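Local atomic coordinates of conjugal transfer protein TRWB (Escherichia coli, PDB entry 1E9R), a protein that probably acts as a ring-forming P-loop ATPase that couples the DNA-processing relaxosome to the type IV secretion channel during bacterial conjugation. Residues B[130-134]-B[135-139]; B[150-153]-B[154-158]; B[172-176]-B[177-181]; B[187-191]-B[192-196]; B[205-208]-B[209-213]. All blocks are in the same frame, centred on the assembly; numbering follows the deposited sequence.

Interaction 1: residues B[130-134]-B[135-139]; sequences YALSV and VPRGK
Val135 N is hydrogen-bonded to Ala131 O at 2.8 Å, with an N-H...O angle of 162°. This i to i-4 bond comes at the C-terminal end of helix 126-134, in the helical insertion of a P-loop NTPase fold, and Val135 is already the first residue to leave helical backbone angles. The way a helix stops is visible in the next residue: Pro136 has no amide hydrogen to offer, and its CD packs against Val134 O at 3.2 Å. The side chain of Val135 points away from the helix, though its CB is still 3.5 Å from Ala131 O. Further on, Arg137 folds back toward the helix. A bend at chi2 (-64°) carries its guanidinium beneath Leu132, whose CD1 lies over one face, displaced toward the rim. The arginine is not left to this apolar contact alone: its NH1 also makes a salt bridge to Glu144 on helix 141-163. Separately, the carbonyl of Val135 takes a hydrogen bond from Arg151 on the same helix. The loop is therefore tied to the helix that follows it at two points. Leu132 CD1 is 3.8 Å from Arg137 CZ.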
loop_
_atom_site.group_PDB
_atom_site.type_symbol
_atom_site.label_atom_id
_atom_site.label_comp_id
_atom_site.label_asym_id
_atom_site.label_seq_id
_atom_site.Cartn_x
_atom_site.Cartn_y
_atom_site.Cartn_z
ATOM N N TYR B 130 6.700 4.479 33.630
ATOM C CA TYR B 130 5.902 3.285 33.889
ATOM C C TYR B 130 4.482 3.368 33.351
ATOM O O TYR B 130 3.763 2.371 33.330
ATOM C CB TYR B 130 5.927 2.932 35.389
ATOM C CG TYR B 130 7.321 2.561 35.848
ATOM C CD1 TYR B 130 7.898 1.356 35.456
ATOM C CD2 TYR B 130 8.115 3.463 36.560
ATOM C CE1 TYR B 130 9.238 1.061 35.745
ATOM C CE2 TYR B 130 9.458 3.174 36.854
ATOM C CZ TYR B 130 10.008 1.974 36.440
ATOM O OH TYR B 130 11.331 1.693 36.692
ATOM N N ALA B 131 4.081 4.553 32.906
ATOM C CA ALA B 131 2.765 4.712 32.295
ATOM C C ALA B 131 2.893 3.984 30.942
ATOM O O ALA B 131 1.953 3.352 30.453
ATOM C CB ALA B 131 2.465 6.189 32.086
ATOM N N LEU B 132 4.090 4.079 30.366
ATOM C CA LEU B 132 4.436 3.447 29.098
ATOM C C LEU B 132 4.390 1.925 29.241
ATOM O O LEU B 132 4.251 1.217 28.252
ATOM C CB LEU B 132 5.847 3.877 28.694
ATOM C CG LEU B 132 6.163 4.652 27.418
ATOM C CD1 LEU B 132 4.935 5.273 26.835
ATOM C CD2 LEU B 132 7.196 5.704 27.745
ATOM N N SER B 133 4.517 1.427 30.471
ATOM C CA SER B 133 4.487 -0.020 30.746
ATOM C C SER B 133 3.060 -0.510 30.930
ATOM O O SER B 133 2.693 -1.586 30.461
ATOM C CB SER B 133 5.276 -0.348 32.015
ATOM O OG SER B 133 6.641 -0.000 31.878
ATOM N N VAL B 134 2.263 0.294 31.625
ATOM C CA VAL B 134 0.860 -0.025 31.885
ATOM C C VAL B 134 0.050 0.075 30.598
ATOM O O VAL B 134 -0.799 -0.764 30.320
ATOM C CB VAL B 134 0.266 0.946 32.935
ATOM C CG1 VAL B 134 -1.216 0.672 33.128
ATOM C CG2 VAL B 134 1.014 0.802 34.250
ATOM N N VAL B 135 0.324 1.116 29.820
ATOM C CA VAL B 135 -0.354 1.349 28.554
ATOM C C VAL B 135 0.646 1.166 27.395
ATOM O O VAL B 135 1.250 2.135 26.907
ATOM C CB VAL B 135 -0.937 2.782 28.512
ATOM C CG1 VAL B 135 -1.747 2.982 27.245
ATOM C CG2 VAL B 135 -1.787 3.028 29.751
ATOM N N PRO B 136 0.837 -0.082 26.940
ATOM C CA PRO B 136 1.784 -0.298 25.841
ATOM C C PRO B 136 1.452 0.477 24.567
ATOM O O PRO B 136 0.369 1.065 24.432
ATOM C CB PRO B 136 1.774 -1.819 25.654
ATOM C CG PRO B 136 0.457 -2.242 26.197
ATOM C CD PRO B 136 0.265 -1.357 27.401
ATOM N N ARG B 137 2.410 0.486 23.640
ATOM C CA ARG B 137 2.264 1.205 22.384
ATOM C C ARG B 137 1.071 0.729 21.575
ATOM O O ARG B 137 0.754 -0.461 21.542
ATOM C CB ARG B 137 3.530 1.056 21.549
ATOM C CG ARG B 137 4.755 1.645 22.184
ATOM C CD ARG B 137 4.629 3.133 22.349
ATOM N NE ARG B 137 5.880 3.683 22.859
ATOM C CZ ARG B 137 6.066 4.952 23.197
ATOM N NH1 ARG B 137 5.075 5.828 23.080
ATOM N NH2 ARG B 137 7.245 5.346 23.665
ATOM N N GLY B 138 0.409 1.668 20.917
ATOM C CA GLY B 138 -0.736 1.306 20.117
ATOM C C GLY B 138 -0.342 0.523 18.880
ATOM O O GLY B 138 0.722 0.755 18.289
ATOM N N LYS B 139 -1.205 -0.409 18.487
ATOM C CA LYS B 139 -0.961 -1.217 17.305
ATOM C C LYS B 139 -0.780 -0.317 16.083
ATOM O O LYS B 139 0.144 -0.510 15.301
ATOM C CB LYS B 139 -2.124 -2.184 17.081
ATOM C CG LYS B 139 -1.952 -3.087 15.875
ATOM C CD LYS B 139 -3.028 -4.148 15.829
ATOM C CE LYS B 139 -2.903 -4.994 14.577
ATOM N NZ LYS B 139 -3.941 -6.065 14.540
#

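Interaction 2: residues B[150-153]-B[154-158]; sequences GRLL and LRETA
Leu153 O receives two hydrogen bonds from Thr157, one turn further along helix 141-163 of the all-helical part of the protein, and this doubly held carbonyl marks the tight side of the contact. Thr157 OG1 lies 2.7 Å from Leu153 O and Thr157 N 3.1 Å from it, and the two donors come in from opposite faces of the carbonyl plane. The hydroxyl gets there because OG1 is anti to the carbonyl carbon of its own residue (chi1 -60°), which turns it back along the helix, beside the Leu153 side chain that points the same way. Here the surroundings are closed: Leu184 and Leu188 of helix 181-188 cover Leu153, and Leu172 and Phe187 press on Thr157. The other side is looser. Arg155 is partly exposed, and its chain bends at chi3 (93°), laying the guanidinium flat over the preceding turn, with Leu152 CA and Arg151 O both beneath one face, each displaced toward the rim. Its NE is hydrogen-bonded to Gln128 of helix 126-134, which holds the base of the guanidinium. Further out, Leu152 CD1 meets Arg155 NH1 at 3.5 Å.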
loop_
_atom_site.group_PDB
_atom_site.type_symbol
_atom_site.label_atom_id
_atom_site.label_comp_id
_atom_site.label_asym_id
_atom_site.label_seq_id
_atom_site.Cartn_x
_atom_site.Cartn_y
_atom_site.Cartn_z
ATOM N N GLY B 150 -4.258 8.341 27.066
ATOM C CA GLY B 150 -4.428 7.466 28.217
ATOM C C GLY B 150 -3.294 7.567 29.235
ATOM O O GLY B 150 -3.534 7.555 30.443
ATOM N N ARG B 151 -2.056 7.671 28.750
ATOM C CA ARG B 151 -0.904 7.788 29.630
ATOM C C ARG B 151 -0.953 9.130 30.326
ATOM O O ARG B 151 -0.568 9.238 31.490
ATOM C CB ARG B 151 0.400 7.645 28.840
ATOM C CG ARG B 151 0.447 6.358 28.044
ATOM C CD ARG B 151 1.844 5.884 27.687
ATOM N NE ARG B 151 1.749 4.769 26.749
ATOM C CZ ARG B 151 1.713 4.922 25.431
ATOM N NH1 ARG B 151 1.789 6.142 24.915
ATOM N NH2 ARG B 151 1.556 3.873 24.631
ATOM N N LEU B 152 -1.422 10.154 29.611
ATOM C CA LEU B 152 -1.557 11.500 30.173
ATOM C C LEU B 152 -2.561 11.440 31.326
ATOM O O LEU B 152 -2.278 11.899 32.429
ATOM C CB LEU B 152 -2.066 12.492 29.123
ATOM C CG LEU B 152 -2.466 13.845 29.732
ATOM C CD1 LEU B 152 -1.238 14.555 30.290
ATOM C CD2 LEU B 152 -3.144 14.703 28.688
ATOM N N LEU B 153 -3.735 10.872 31.060
ATOM C CA LEU B 153 -4.759 10.741 32.083
ATOM C C LEU B 153 -4.248 9.859 33.221
ATOM O O LEU B 153 -4.488 10.143 34.396
ATOM C CB LEU B 153 -6.032 10.137 31.487
ATOM C CG LEU B 153 -7.175 9.864 32.473
ATOM C CD1 LEU B 153 -7.527 11.123 33.214
ATOM C CD2 LEU B 153 -8.385 9.352 31.732
ATOM N N LEU B 154 -3.528 8.797 32.873
ATOM C CA LEU B 154 -3.000 7.901 33.882
ATOM C C LEU B 154 -1.958 8.549 34.774
ATOM O O LEU B 154 -2.126 8.582 35.987
ATOM C CB LEU B 154 -2.385 6.659 33.248
ATOM C CG LEU B 154 -1.864 5.637 34.267
ATOM C CD1 LEU B 154 -3.034 4.981 34.992
ATOM C CD2 LEU B 154 -1.018 4.585 33.552
ATOM N N ARG B 155 -0.886 9.078 34.189
ATOM C CA ARG B 155 0.173 9.659 35.003
ATOM C C ARG B 155 -0.235 10.842 35.878
ATOM O O ARG B 155 0.253 10.978 37.001
ATOM C CB ARG B 155 1.391 10.010 34.135
ATOM C CG ARG B 155 1.285 11.263 33.305
ATOM C CD ARG B 155 2.586 11.504 32.546
ATOM N NE ARG B 155 2.547 10.933 31.207
ATOM C CZ ARG B 155 2.162 11.607 30.128
ATOM N NH1 ARG B 155 1.792 12.875 30.235
ATOM N NH2 ARG B 155 2.131 11.010 28.945
ATOM N N GLU B 156 -1.139 11.688 35.389
ATOM C CA GLU B 156 -1.590 12.827 36.183
ATOM C C GLU B 156 -2.540 12.393 37.305
ATOM O O GLU B 156 -2.427 12.877 38.430
ATOM C CB GLU B 156 -2.257 13.876 35.294
ATOM C CG GLU B 156 -1.273 14.631 34.410
ATOM C CD GLU B 156 -0.079 15.188 35.190
ATOM O OE1 GLU B 156 -0.286 15.967 36.147
ATOM O OE2 GLU B 156 1.072 14.848 34.847
ATOM N N THR B 157 -3.462 11.480 37.011
ATOM C CA THR B 157 -4.395 11.001 38.028
ATOM C C THR B 157 -3.630 10.279 39.127
ATOM O O THR B 157 -3.795 10.575 40.305
ATOM C CB THR B 157 -5.438 10.030 37.433
ATOM O OG1 THR B 157 -6.189 10.706 36.424
ATOM C CG2 THR B 157 -6.396 9.535 38.511
ATOM N N ALA B 158 -2.786 9.332 38.730
ATOM C CA ALA B 158 -1.993 8.559 39.675
ATOM C C ALA B 158 -1.063 9.455 40.478
ATOM O O ALA B 158 -0.897 9.254 41.678
ATOM C CB ALA B 158 -1.188 7.500 38.938
#

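Interaction 3: residues B[172-176]-B[177-181]; sequences LFHWT and TIATF
Thr177 opens the second segment by folding onto Phe173. Its OG1 is hydrogen-bonded to Phe173 O at 3.0 Å, and its N reaches the same oxygen at 3.1 Å from the opposite face of the carbonyl plane. With chi1 at 78°, between the backbone N and the carbonyl carbon, the hydroxyl also comes to rest 3.5 Å above the phenyl plane of Phe173, over the ring centre. Ile178 follows, its N bonded to His174 O at 2.6 Å through a bent N-H...O angle of 141°. The Ile178 and His174 side chains cross at about a right angle, with Ile178 CB 3.4 Å from His174 ND1. The same carbonyl is then claimed by Ala179 N at 2.7 Å, from its other face and much straighter, at 162°. This i to i-5 bond widens the last turn of helix 169-178 into a pi-type turn, a common way for a helix to come to its end. Ala179 N also sits over one face of the His174 ring, while Ala179 CB packs on Trp175 CE3 at 3.4 Å. With an alanine here in place of His174, the side chain of Ile178 would probably lose the ring it packs on, and the indole face of Trp175, which His174 CD2 overlies, would lose that cover. Beyond Ala179 the chain turns into the next helix: Thr180 is its N-cap, OG1 bonding to Asp183 N. Across the subunit boundary, Ser195 OG of a neighbouring subunit is hydrogen-bonded to Ile178 O.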
loop_
_atom_site.group_PDB
_atom_site.type_symbol
_atom_site.label_atom_id
_atom_site.label_comp_id
_atom_site.label_asym_id
_atom_site.label_seq_id
_atom_site.Cartn_x
_atom_site.Cartn_y
_atom_site.Cartn_z
ATOM N N LEU B 172 -7.745 4.925 41.428
ATOM C CA LEU B 172 -7.228 5.301 40.123
ATOM C C LEU B 172 -8.211 4.844 39.053
ATOM O O LEU B 172 -8.540 5.584 38.132
ATOM C CB LEU B 172 -5.871 4.633 39.894
ATOM C CG LEU B 172 -5.162 4.939 38.579
ATOM C CD1 LEU B 172 -4.867 6.429 38.459
ATOM C CD2 LEU B 172 -3.881 4.149 38.534
ATOM N N PHE B 173 -8.684 3.614 39.185
ATOM C CA PHE B 173 -9.624 3.081 38.219
ATOM C C PHE B 173 -10.963 3.812 38.271
ATOM O O PHE B 173 -11.606 4.002 37.238
ATOM C CB PHE B 173 -9.831 1.592 38.470
ATOM C CG PHE B 173 -10.694 0.910 37.445
ATOM C CD1 PHE B 173 -10.185 0.576 36.200
ATOM C CD2 PHE B 173 -12.007 0.561 37.744
ATOM C CE1 PHE B 173 -10.972 -0.104 35.267
ATOM C CE2 PHE B 173 -12.806 -0.122 36.817
ATOM C CZ PHE B 173 -12.289 -0.455 35.581
ATOM N N HIS B 174 -11.386 4.224 39.466
ATOM C CA HIS B 174 -12.663 4.918 39.608
ATOM C C HIS B 174 -12.639 6.238 38.858
ATOM O O HIS B 174 -13.491 6.527 38.019
ATOM C CB HIS B 174 -12.976 5.199 41.084
ATOM C CG HIS B 174 -14.155 6.104 41.281
ATOM N ND1 HIS B 174 -15.452 5.705 41.024
ATOM C CD2 HIS B 174 -14.226 7.415 41.622
ATOM C CE1 HIS B 174 -16.268 6.731 41.192
ATOM N NE2 HIS B 174 -15.549 7.781 41.554
ATOM N N TRP B 175 -11.648 7.047 39.189
ATOM C CA TRP B 175 -11.496 8.341 38.573
ATOM C C TRP B 175 -11.334 8.288 37.068
ATOM O O TRP B 175 -12.023 8.995 36.340
ATOM C CB TRP B 175 -10.296 9.049 39.194
ATOM C CG TRP B 175 -10.595 9.625 40.538
ATOM C CD1 TRP B 175 -10.008 9.303 41.739
ATOM C CD2 TRP B 175 -11.580 10.619 40.825
ATOM N NE1 TRP B 175 -10.576 10.042 42.751
ATOM C CE2 TRP B 175 -11.543 10.856 42.217
ATOM C CE3 TRP B 175 -12.493 11.333 40.034
ATOM C CZ2 TRP B 175 -12.386 11.778 42.834
ATOM C CZ3 TRP B 175 -13.324 12.245 40.644
ATOM C CH2 TRP B 175 -13.268 12.461 42.034
ATOM N N THR B 176 -10.426 7.439 36.603
ATOM C CA THR B 176 -10.149 7.346 35.181
ATOM C C THR B 176 -11.236 6.727 34.330
ATOM O O THR B 176 -11.282 7.005 33.143
ATOM C CB THR B 176 -8.813 6.586 34.885
ATOM O OG1 THR B 176 -8.869 5.254 35.408
ATOM C CG2 THR B 176 -7.636 7.319 35.496
ATOM N N THR B 177 -12.114 5.908 34.901
ATOM C CA THR B 177 -13.144 5.284 34.070
ATOM C C THR B 177 -14.557 5.251 34.638
ATOM O O THR B 177 -15.503 4.981 33.910
ATOM C CB THR B 177 -12.745 3.835 33.693
ATOM O OG1 THR B 177 -12.986 2.962 34.802
ATOM C CG2 THR B 177 -11.264 3.766 33.337
ATOM N N ILE B 178 -14.709 5.532 35.927
ATOM C CA ILE B 178 -16.030 5.488 36.552
ATOM C C ILE B 178 -16.609 6.855 36.887
ATOM O O ILE B 178 -17.770 7.120 36.599
ATOM C CB ILE B 178 -16.016 4.638 37.851
ATOM C CG1 ILE B 178 -15.494 3.230 37.560
ATOM C CG2 ILE B 178 -17.421 4.546 38.415
ATOM C CD1 ILE B 178 -16.343 2.459 36.585
ATOM N N ALA B 179 -15.813 7.715 37.506
ATOM C CA ALA B 179 -16.296 9.041 37.859
ATOM C C ALA B 179 -16.861 9.679 36.601
ATOM O O ALA B 179 -16.382 9.408 35.506
ATOM C CB ALA B 179 -15.159 9.885 38.409
ATOM N N THR B 180 -17.881 10.520 36.745
ATOM C CA THR B 180 -18.463 11.168 35.575
ATOM C C THR B 180 -17.428 12.085 34.944
ATOM O O THR B 180 -16.467 12.514 35.589
ATOM C CB THR B 180 -19.703 12.032 35.918
ATOM O OG1 THR B 180 -19.283 13.198 36.630
ATOM C CG2 THR B 180 -20.694 11.251 36.766
ATOM N N PHE B 181 -17.647 12.381 33.671
ATOM C CA PHE B 181 -16.768 13.246 32.904
ATOM C C PHE B 181 -16.442 14.501 33.683
ATOM O O PHE B 181 -15.284 14.898 33.789
ATOM C CB PHE B 181 -17.460 13.653 31.616
ATOM C CG PHE B 181 -16.553 13.710 30.426
ATOM C CD1 PHE B 181 -15.962 12.549 29.928
ATOM C CD2 PHE B 181 -16.355 14.905 29.750
ATOM C CE1 PHE B 181 -15.197 12.576 28.769
ATOM C CE2 PHE B 181 -15.589 14.942 28.585
ATOM C CZ PHE B 181 -15.011 13.771 28.095
#

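Interaction 4: residues B[187-191]-B[192-196]; sequences FLEGT and LAESL
The carboxylate of Glu194 has Gly190 N over one of its faces: the amide is hydrogen-bonded to Glu194 OE1 at 3.2 Å, coming from 74° out of the carboxylate plane, yet the N-H...O line is nearly straight. The Glu189 carboxylate is inclined only 25° to it, and the two glutamate side chains cross obliquely, with Glu189 CG 3.6 Å from Glu194 OE2. Glu189 OE1 and Glu194 OE2 stay 4.9 Å apart, so two like charges are near but not touching, which may make it slightly harder for both to be ionised. Glu194 arrives there fully stretched, CG anti to the backbone N (chi1 -177°), a shape that spans the gap to the backbone of Gly190. Glycine suits that place, since a CB on its backbone angles would jam against the carbonyl oxygen of Glu189.

Behind the carboxylate, the backbone is pinned by Thr191. Glu194 N donates to Thr191 O at 3.1 Å from above the carbonyl plane, and Ala193 N donates to Thr191 OG1 at 3.3 Å. Leu188 CD2 closes the inner side against Ala193 CB at 4.0 Å. Glu156 of helix 141-163 grips the segment from the same chain by its bond to Leu192 N, and the Leu192 side chain packs on Ile178 of a neighbouring subunit. A type II turn from Leu188 to Thr191 runs directly into a type I turn from Thr191 to Glu194, and the hydroxyl of Thr191 adds an ST turn to the second, a compact way of reversing the chain after helix 181-188.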
loop_
_atom_site.group_PDB
_atom_site.type_symbol
_atom_site.label_atom_id
_atom_site.label_comp_id
_atom_site.label_asym_id
_atom_site.label_seq_id
_atom_site.Cartn_x
_atom_site.Cartn_y
_atom_site.Cartn_z
ATOM N N PHE B 187 -11.430 16.672 39.392
ATOM C CA PHE B 187 -10.325 16.007 40.062
ATOM C C PHE B 187 -9.020 16.423 39.395
ATOM O O PHE B 187 -8.018 16.674 40.061
ATOM C CB PHE B 187 -10.465 14.494 39.979
ATOM C CG PHE B 187 -9.388 13.768 40.716
ATOM C CD1 PHE B 187 -9.427 13.664 42.099
ATOM C CD2 PHE B 187 -8.297 13.244 40.036
ATOM C CE1 PHE B 187 -8.394 13.051 42.802
ATOM C CE2 PHE B 187 -7.256 12.629 40.725
ATOM C CZ PHE B 187 -7.305 12.533 42.112
ATOM N N LEU B 188 -9.042 16.503 38.070
ATOM C CA LEU B 188 -7.856 16.890 37.311
ATOM C C LEU B 188 -7.428 18.338 37.501
ATOM O O LEU B 188 -6.276 18.682 37.221
ATOM C CB LEU B 188 -8.063 16.614 35.825
ATOM C CG LEU B 188 -7.993 15.128 35.482
ATOM C CD1 LEU B 188 -8.332 14.927 34.017
ATOM C CD2 LEU B 188 -6.595 14.599 35.809
ATOM N N GLU B 189 -8.342 19.189 37.963
ATOM C CA GLU B 189 -7.990 20.588 38.196
ATOM C C GLU B 189 -6.770 20.603 39.110
ATOM O O GLU B 189 -6.713 19.870 40.095
ATOM C CB GLU B 189 -9.135 21.337 38.871
ATOM C CG GLU B 189 -10.226 21.812 37.938
ATOM C CD GLU B 189 -11.455 22.284 38.704
ATOM O OE1 GLU B 189 -11.287 22.945 39.755
ATOM O OE2 GLU B 189 -12.588 21.996 38.258
ATOM N N GLY B 190 -5.787 21.425 38.780
ATOM C CA GLY B 190 -4.599 21.473 39.603
ATOM C C GLY B 190 -3.487 20.585 39.074
ATOM O O GLY B 190 -2.345 20.672 39.532
ATOM N N THR B 191 -3.811 19.716 38.117
ATOM C CA THR B 191 -2.804 18.837 37.520
ATOM C C THR B 191 -2.460 19.325 36.118
ATOM O O THR B 191 -3.123 20.226 35.578
ATOM C CB THR B 191 -3.303 17.393 37.388
ATOM O OG1 THR B 191 -4.386 17.347 36.450
ATOM C CG2 THR B 191 -3.771 16.871 38.729
ATOM N N LEU B 192 -1.430 18.725 35.530
ATOM C CA LEU B 192 -1.008 19.091 34.187
ATOM C C LEU B 192 -2.065 18.748 33.141
ATOM O O LEU B 192 -2.019 19.259 32.022
ATOM C CB LEU B 192 0.305 18.394 33.848
ATOM C CG LEU B 192 1.519 18.865 34.650
ATOM C CD1 LEU B 192 2.741 18.056 34.239
ATOM C CD2 LEU B 192 1.749 20.357 34.407
ATOM N N ALA B 193 -3.021 17.902 33.516
ATOM C CA ALA B 193 -4.084 17.489 32.604
ATOM C C ALA B 193 -5.358 18.324 32.738
ATOM O O ALA B 193 -6.363 18.051 32.067
ATOM C CB ALA B 193 -4.418 16.018 32.828
ATOM N N GLU B 194 -5.325 19.344 33.591
ATOM C CA GLU B 194 -6.503 20.174 33.802
ATOM C C GLU B 194 -7.128 20.712 32.529
ATOM O O GLU B 194 -8.253 20.350 32.170
ATOM C CB GLU B 194 -6.177 21.343 34.714
ATOM C CG GLU B 194 -7.393 22.198 35.009
ATOM C CD GLU B 194 -7.084 23.356 35.951
ATOM O OE1 GLU B 194 -5.907 23.490 36.388
ATOM O OE2 GLU B 194 -8.029 24.131 36.247
ATOM N N SER B 195 -6.388 21.570 31.840
ATOM C CA SER B 195 -6.879 22.187 30.621
ATOM C C SER B 195 -6.676 21.414 29.321
ATOM O O SER B 195 -7.313 21.737 28.322
ATOM C CB SER B 195 -6.265 23.581 30.477
ATOM O OG SER B 195 -6.546 24.367 31.619
ATOM N N LEU B 196 -5.798 20.413 29.310
ATOM C CA LEU B 196 -5.564 19.650 28.080
ATOM C C LEU B 196 -6.792 18.860 27.659
ATOM O O LEU B 196 -7.032 18.674 26.471
ATOM C CB LEU B 196 -4.370 18.703 28.230
ATOM C CG LEU B 196 -3.012 19.395 28.086
ATOM C CD1 LEU B 196 -1.876 18.424 28.363
ATOM C CD2 LEU B 196 -2.898 19.966 26.685
#

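Interaction 5: residues B[205-208]-B[209-213]; sequences KALT and SARFV
Phe212 reaches back along helix 201-217 to Thr208, one turn earlier, with the two side chains side by side and pointing the same way. From its CB, 3.9 Å from Thr208 O, the chain passes to CG and then CD2, which is nearest that carbonyl at 3.3 Å. Next along the ring, CE2 meets the methyl CG2 of Thr208 at 3.6 Å. The ring also reaches beyond its own subunit: it meets Tyr149 of a neighbouring subunit with planes at about 45°, and Leu152 of that subunit packs on it too. Were Phe212 exchanged for an alanine, Thr208 CG2 would probably lose its aromatic neighbour and Tyr149 of the adjacent subunit the ring it meets across the interface. On another side of the helix, Leu207 and Arg211 lie alongside each other, CD2 to CG at 3.9 Å, while Arg211 N is hydrogen-bonded to Leu207 O at 3.0 Å. The arginine's own charged end goes elsewhere, its NH2 bonding to Ala179 O. Thr208 OG1 bonds both to Ser204 O one turn back and to Ser200 OG of the adjacent subunit. These side chains thus meet through carbon atoms, and the polar ends of Arg211 and Thr208 have partners beyond these two segments.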
loop_
_atom_site.group_PDB
_atom_site.type_symbol
_atom_site.label_atom_id
_atom_site.label_comp_id
_atom_site.label_asym_id
_atom_site.label_seq_id
_atom_site.Cartn_x
_atom_site.Cartn_y
_atom_site.Cartn_z
ATOM N N LYS B 205 -13.066 14.624 23.166
ATOM C CA LYS B 205 -12.876 13.387 22.438
ATOM C C LYS B 205 -11.605 12.710 22.936
ATOM O O LYS B 205 -11.557 11.485 23.132
ATOM C CB LYS B 205 -12.761 13.686 20.954
ATOM C CG LYS B 205 -12.366 12.488 20.145
ATOM C CD LYS B 205 -12.344 12.811 18.671
ATOM C CE LYS B 205 -11.859 11.603 17.876
ATOM N NZ LYS B 205 -11.795 11.881 16.416
ATOM N N ALA B 206 -10.572 13.522 23.143
ATOM C CA ALA B 206 -9.302 13.025 23.643
ATOM C C ALA B 206 -9.505 12.375 25.013
ATOM O O ALA B 206 -9.024 11.270 25.251
ATOM C CB ALA B 206 -8.306 14.159 23.735
ATOM N N LEU B 207 -10.233 13.048 25.905
ATOM C CA LEU B 207 -10.497 12.509 27.243
ATOM C C LEU B 207 -11.233 11.182 27.118
ATOM O O LEU B 207 -10.864 10.199 27.759
ATOM C CB LEU B 207 -11.362 13.469 28.068
ATOM C CG LEU B 207 -11.158 13.541 29.591
ATOM C CD1 LEU B 207 -12.453 13.972 30.266
ATOM C CD2 LEU B 207 -10.722 12.205 30.129
ATOM N N THR B 208 -12.284 11.167 26.295
ATOM C CA THR B 208 -13.077 9.962 26.076
ATOM C C THR B 208 -12.180 8.826 25.628
ATOM O O THR B 208 -12.325 7.695 26.096
ATOM C CB THR B 208 -14.151 10.168 24.990
ATOM O OG1 THR B 208 -15.196 11.000 25.494
ATOM C CG2 THR B 208 -14.750 8.853 24.587
ATOM N N SER B 209 -11.260 9.128 24.713
ATOM C CA SER B 209 -10.333 8.119 24.207
ATOM C C SER B 209 -9.447 7.555 25.308
ATOM O O SER B 209 -9.235 6.342 25.391
ATOM C CB SER B 209 -9.466 8.709 23.108
ATOM O OG SER B 209 -10.243 8.897 21.951
ATOM N N ALA B 210 -8.931 8.443 26.149
ATOM C CA ALA B 210 -8.082 8.049 27.257
ATOM C C ALA B 210 -8.852 7.073 28.146
ATOM O O ALA B 210 -8.355 6.005 28.473
ATOM C CB ALA B 210 -7.662 9.290 28.051
ATOM N N ARG B 211 -10.074 7.447 28.523
ATOM C CA ARG B 211 -10.928 6.620 29.378
ATOM C C ARG B 211 -11.038 5.191 28.860
ATOM O O ARG B 211 -10.919 4.228 29.615
ATOM C CB ARG B 211 -12.321 7.241 29.465
ATOM C CG ARG B 211 -12.313 8.648 30.026
ATOM C CD ARG B 211 -12.648 8.665 31.510
ATOM N NE ARG B 211 -14.072 8.875 31.749
ATOM C CZ ARG B 211 -14.627 8.984 32.953
ATOM N NH1 ARG B 211 -13.888 8.893 34.052
ATOM N NH2 ARG B 211 -15.926 9.234 33.050
ATOM N N PHE B 212 -11.271 5.062 27.565
ATOM C CA PHE B 212 -11.392 3.756 26.940
ATOM C C PHE B 212 -10.097 2.952 27.026
ATOM O O PHE B 212 -10.119 1.775 27.366
ATOM C CB PHE B 212 -11.821 3.917 25.485
ATOM C CG PHE B 212 -13.290 4.083 25.313
ATOM C CD1 PHE B 212 -14.171 3.160 25.873
ATOM C CD2 PHE B 212 -13.800 5.146 24.580
ATOM C CE1 PHE B 212 -15.536 3.291 25.702
ATOM C CE2 PHE B 212 -15.177 5.287 24.403
ATOM C CZ PHE B 212 -16.044 4.362 24.962
ATOM N N VAL B 213 -8.967 3.574 26.715
ATOM C CA VAL B 213 -7.704 2.858 26.792
ATOM C C VAL B 213 -7.548 2.307 28.194
ATOM O O VAL B 213 -7.326 1.119 28.373
ATOM C CB VAL B 213 -6.496 3.775 26.504
ATOM C CG1 VAL B 213 -5.208 3.031 26.763
ATOM C CG2 VAL B 213 -6.540 4.252 25.068
#

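All five contacts lie in one helical insertion, which enters the chain between strands 103-105 and 243-247 of the large mixed sheet. They follow one another along helix 126-134, helix 141-163, helix 169-178, helix 181-188 with its loop, and helix 201-217. Interaction 2, on helix 141-163, is the hub: it touches each of the other four, whose centres lie 10 to 11 Å from its own. Interactions 1 and 3, about 19 Å apart between centres, do not touch, nor do 1 and 4. Interactions 1 and 3 touch one neighbouring subunit, 2 and 4 another, and 5 touches both, consistent with this domain helping to build the hexameric ring.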